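Local coordinates for Lin2118 protein (Listeria innocua, PDB 3OOU) that probably binds specific DNA sequences as a transcription factor, its C-terminal AraC-type helix-turn-helix part being the piece modelled here, at residues A[52-63]-A[87-96]. Sequence-based numbering, arbitrary orientation.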
# COMPACT_ATOMS: atom_id res chain seq x y z
N ASP A 52 4.54 -2.89 -5.37
CA ASP A 52 3.28 -3.09 -6.10
C ASP A 52 2.22 -3.78 -5.24
O ASP A 52 1.05 -3.39 -5.25
CB ASP A 52 3.52 -3.82 -7.43
CG ASP A 52 4.35 -2.98 -8.41
OD1 ASP A 52 4.03 -1.79 -8.58
OD2 ASP A 52 5.31 -3.52 -8.99
N TYR A 53 2.64 -4.78 -4.46
CA TYR A 53 1.74 -5.42 -3.50
C TYR A 53 1.25 -4.40 -2.47
O TYR A 53 0.05 -4.35 -2.15
CB TYR A 53 2.44 -6.57 -2.78
CG TYR A 53 1.58 -7.25 -1.73
CD1 TYR A 53 0.84 -8.39 -2.04
CD2 TYR A 53 1.51 -6.74 -0.43
CE1 TYR A 53 0.05 -9.01 -1.08
CE2 TYR A 53 0.72 -7.36 0.53
CZ TYR A 53 -0.01 -8.49 0.20
OH TYR A 53 -0.80 -9.12 1.13
N LEU A 54 2.17 -3.61 -1.93
CA LEU A 54 1.82 -2.63 -0.92
C LEU A 54 0.87 -1.55 -1.46
O LEU A 54 -0.10 -1.19 -0.78
CB LEU A 54 3.08 -2.01 -0.30
CG LEU A 54 2.84 -1.00 0.83
CD1 LEU A 54 2.07 -1.62 2.01
CD2 LEU A 54 4.17 -0.44 1.30
N ASN A 55 1.13 -1.07 -2.67
CA ASN A 55 0.24 -0.10 -3.30
C ASN A 55 -1.18 -0.65 -3.50
O ASN A 55 -2.15 0.05 -3.20
CB ASN A 55 0.82 0.43 -4.62
CG ASN A 55 1.85 1.53 -4.41
OD1 ASN A 55 2.99 1.44 -4.89
ND2 ASN A 55 1.45 2.58 -3.71
N ARG A 56 -1.31 -1.88 -4.00
CA ARG A 56 -2.65 -2.45 -4.16
C ARG A 56 -3.36 -2.54 -2.81
O ARG A 56 -4.55 -2.21 -2.71
CB ARG A 56 -2.60 -3.82 -4.86
CG ARG A 56 -3.97 -4.27 -5.38
CD ARG A 56 -3.92 -5.65 -6.02
NE ARG A 56 -3.06 -6.54 -5.25
CZ ARG A 56 -1.84 -6.90 -5.63
NH1 ARG A 56 -1.35 -6.48 -6.79
NH2 ARG A 56 -1.12 -7.70 -4.86
N TYR A 57 -2.63 -2.96 -1.78
CA TYR A 57 -3.19 -3.11 -0.44
C TYR A 57 -3.70 -1.76 0.08
O TYR A 57 -4.83 -1.65 0.57
CB TYR A 57 -2.14 -3.71 0.52
CG TYR A 57 -2.72 -4.19 1.83
CD1 TYR A 57 -3.13 -5.51 1.99
CD2 TYR A 57 -2.87 -3.31 2.91
CE1 TYR A 57 -3.68 -5.95 3.19
CE2 TYR A 57 -3.42 -3.74 4.11
CZ TYR A 57 -3.82 -5.06 4.25
OH TYR A 57 -4.37 -5.50 5.44
N ARG A 58 -2.88 -0.73 -0.06
CA ARG A 58 -3.22 0.62 0.39
C ARG A 58 -4.37 1.22 -0.40
O ARG A 58 -5.25 1.86 0.17
CB ARG A 58 -1.99 1.51 0.30
CG ARG A 58 -0.96 1.18 1.37
CD ARG A 58 0.32 1.97 1.16
NE ARG A 58 1.10 2.00 2.39
CZ ARG A 58 2.34 2.48 2.50
NH1 ARG A 58 2.96 2.97 1.42
NH2 ARG A 58 2.95 2.48 3.68
N VAL A 59 -4.35 1.02 -1.72
CA VAL A 59 -5.42 1.55 -2.57
C VAL A 59 -6.75 0.87 -2.24
O VAL A 59 -7.80 1.53 -2.25
CB VAL A 59 -5.06 1.45 -4.08
CG1 VAL A 59 -6.28 1.72 -4.95
CG2 VAL A 59 -3.95 2.44 -4.41
N ASN A 60 -6.72 -0.42 -1.93
CA ASN A 60 -7.95 -1.11 -1.54
C ASN A 60 -8.58 -0.52 -0.28
O ASN A 60 -9.79 -0.42 -0.19
CB ASN A 60 -7.75 -2.62 -1.42
CG ASN A 60 -7.75 -3.31 -2.77
OD1 ASN A 60 -8.23 -2.75 -3.76
ND2 ASN A 60 -7.19 -4.51 -2.82
N TYR A 61 -7.75 -0.10 0.67
CA TYR A 61 -8.25 0.61 1.82
C TYR A 61 -8.83 1.97 1.43
O TYR A 61 -9.95 2.31 1.82
CB TYR A 61 -7.15 0.80 2.87
CG TYR A 61 -7.69 1.42 4.14
CD1 TYR A 61 -8.35 0.63 5.07
CD2 TYR A 61 -7.57 2.79 4.40
CE1 TYR A 61 -8.87 1.14 6.22
CE2 TYR A 61 -8.10 3.33 5.58
CZ TYR A 61 -8.74 2.48 6.48
OH TYR A 61 -9.29 2.92 7.67
N ALA A 62 -8.06 2.74 0.65
CA ALA A 62 -8.44 4.09 0.26
C ALA A 62 -9.78 4.11 -0.45
O ALA A 62 -10.61 4.99 -0.18
CB ALA A 62 -7.37 4.72 -0.63
N LYS A 63 -10.00 3.15 -1.34
CA LYS A 63 -11.22 3.13 -2.14
C LYS A 63 -12.46 2.87 -1.29
O LYS A 63 -13.54 3.39 -1.60
CB LYS A 63 -11.10 2.17 -3.33
CG LYS A 63 -11.28 0.70 -3.04
CD LYS A 63 -10.91 -0.11 -4.27
CE LYS A 63 -11.32 -1.56 -4.15
NZ LYS A 63 -10.79 -2.35 -5.30
N TYR A 87 2.00 10.75 -6.25
CA TYR A 87 2.20 9.30 -6.25
C TYR A 87 0.91 8.56 -5.91
O TYR A 87 0.54 7.62 -6.61
CB TYR A 87 3.32 8.94 -5.27
CG TYR A 87 3.73 7.49 -5.24
CD1 TYR A 87 4.26 6.86 -6.37
CD2 TYR A 87 3.62 6.75 -4.07
CE1 TYR A 87 4.66 5.53 -6.33
CE2 TYR A 87 4.02 5.42 -4.01
CZ TYR A 87 4.53 4.81 -5.15
OH TYR A 87 4.93 3.50 -5.10
N PHE A 88 0.20 9.01 -4.87
CA PHE A 88 -1.11 8.44 -4.54
C PHE A 88 -2.04 8.47 -5.76
O PHE A 88 -2.68 7.47 -6.09
CB PHE A 88 -1.77 9.16 -3.37
CG PHE A 88 -3.20 8.76 -3.14
CD1 PHE A 88 -3.52 7.48 -2.70
CD2 PHE A 88 -4.24 9.66 -3.37
CE1 PHE A 88 -4.84 7.09 -2.49
CE2 PHE A 88 -5.58 9.29 -3.15
CZ PHE A 88 -5.88 8.00 -2.71
N TYR A 89 -2.10 9.63 -6.41
CA TYR A 89 -2.94 9.82 -7.58
C TYR A 89 -2.63 8.78 -8.67
O TYR A 89 -3.55 8.14 -9.20
CB TYR A 89 -2.76 11.24 -8.11
CG TYR A 89 -3.79 11.68 -9.11
CD1 TYR A 89 -5.08 12.04 -8.70
CD2 TYR A 89 -3.48 11.76 -10.46
CE1 TYR A 89 -6.04 12.44 -9.62
CE2 TYR A 89 -4.42 12.17 -11.39
CZ TYR A 89 -5.70 12.51 -10.97
OH TYR A 89 -6.62 12.92 -11.90
N ARG A 90 -1.35 8.60 -8.97
CA ARG A 90 -0.91 7.61 -9.97
C ARG A 90 -1.29 6.19 -9.55
O ARG A 90 -1.83 5.41 -10.34
CB ARG A 90 0.60 7.68 -10.19
CG ARG A 90 1.08 8.84 -11.03
CD ARG A 90 2.54 8.67 -11.44
NE ARG A 90 3.47 8.67 -10.31
CZ ARG A 90 3.95 9.76 -9.72
NH1 ARG A 90 3.60 10.98 -10.13
NH2 ARG A 90 4.79 9.64 -8.70
N GLN A 91 -1.01 5.87 -8.29
CA GLN A 91 -1.23 4.52 -7.78
C GLN A 91 -2.70 4.13 -7.68
O GLN A 91 -3.05 2.98 -7.98
CB GLN A 91 -0.51 4.34 -6.44
CG GLN A 91 1.01 4.32 -6.56
CD GLN A 91 1.51 3.23 -7.48
OE1 GLN A 91 1.00 2.11 -7.48
NE2 GLN A 91 2.52 3.55 -8.28
N PHE A 92 -3.55 5.07 -7.28
CA PHE A 92 -4.98 4.81 -7.21
C PHE A 92 -5.52 4.52 -8.61
O PHE A 92 -6.29 3.57 -8.80
CB PHE A 92 -5.73 6.00 -6.58
CG PHE A 92 -7.14 5.67 -6.17
CD1 PHE A 92 -7.42 5.31 -4.86
CD2 PHE A 92 -8.19 5.71 -7.09
CE1 PHE A 92 -8.73 5.00 -4.46
CE2 PHE A 92 -9.49 5.40 -6.70
CZ PHE A 92 -9.76 5.05 -5.39
N LYS A 93 -5.11 5.33 -9.59
CA LYS A 93 -5.51 5.13 -10.98
C LYS A 93 -5.06 3.77 -11.49
O LYS A 93 -5.83 3.06 -12.15
CB LYS A 93 -4.96 6.26 -11.86
CG LYS A 93 -5.21 6.12 -13.37
CD LYS A 93 -6.69 6.21 -13.72
CE LYS A 93 -6.90 6.03 -15.21
NZ LYS A 93 -8.34 6.09 -15.58
N LYS A 94 -3.82 3.40 -11.18
CA LYS A 94 -3.25 2.13 -11.61
C LYS A 94 -4.04 0.92 -11.10
O LYS A 94 -4.31 -0.03 -11.84
CB LYS A 94 -1.78 2.04 -11.18
CG LYS A 94 -1.09 0.73 -11.52
CD LYS A 94 0.35 0.71 -11.05
CE LYS A 94 1.05 -0.57 -11.51
NZ LYS A 94 2.36 -0.75 -10.85
N HIS A 95 -4.45 0.98 -9.83
CA HIS A 95 -5.05 -0.18 -9.17
C HIS A 95 -6.58 -0.26 -9.18
O HIS A 95 -7.15 -1.32 -8.91
CB HIS A 95 -4.47 -0.35 -7.76
CG HIS A 95 -3.04 -0.82 -7.76
ND1 HIS A 95 -2.69 -2.12 -8.03
CD2 HIS A 95 -1.88 -0.15 -7.54
CE1 HIS A 95 -1.38 -2.24 -7.98
NE2 HIS A 95 -0.86 -1.07 -7.68
N THR A 96 -7.25 0.85 -9.51
CA THR A 96 -8.71 0.84 -9.63
C THR A 96 -9.19 1.08 -11.06
O THR A 96 -10.35 0.79 -11.39
CB THR A 96 -9.41 1.87 -8.72
OG1 THR A 96 -9.17 3.19 -9.20
CG2 THR A 96 -8.96 1.74 -7.26
O HOH W 1 1.81 -0.38 -7.84
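Val59 and His95 interlock where the long helix 50-68, which links the two helix-turn-helix halves of an AraC-type DNA-binding domain, crosses helix 85-96, by its place in this fold the probable recognition helix of the second half. The axes of 52-63 and 87-96 come within 9.4 Å and cross nearly perpendicular, at -88°. Each helix sends a knob into the other: Val59 sits among Gln91, Phe92, His95 and Thr96, while His95 drops among Asp52, Asn55, Arg56 and Val59. A chi1 of 168° swings Val59 CG1 away from its own N, bringing that methyl to 3.5 Å from Thr96 CG2 and 3.8 Å from Phe92 CD1, with CG2 against the backbone at Gln91. Further along, Ala62 CB meets the edges of both the Phe88 and Phe92 rings, and Lys63 CB packs on Phe92 CZ; Pro100 of the next helix touches both phenylalanines.

The His95 ring lies flat on the backbone of helix 50-68. Arg56 CB makes a CH-pi contact 3.9 Å from the ring centroid, while Lys94 CG covers the opposite face near the rim. In the conformer described, the guanidinium of Arg56 reaches Glu48 in a salt bridge. In the plane of the imidazole, a water lies 2.8 Å from His95 NE2; it can donate to Asp52 OD1 and Gln91 OE1, though perhaps not to both at all times. Asp52 OD1 also takes a weak hydrogen bond, part of a salt bridge, from Lys94 NZ at 3.0 Å, delivered by a fully extended lysine chain. Next to the water, the side-chain amides of Asn55 and Gln91 stack, their planes 23° apart.

The crossing thus grades from an apolar end around Phe88 and Phe92 to a hydrated polar end, where packing on both faces, with the water at the edge, probably sets the rotation of the imidazole.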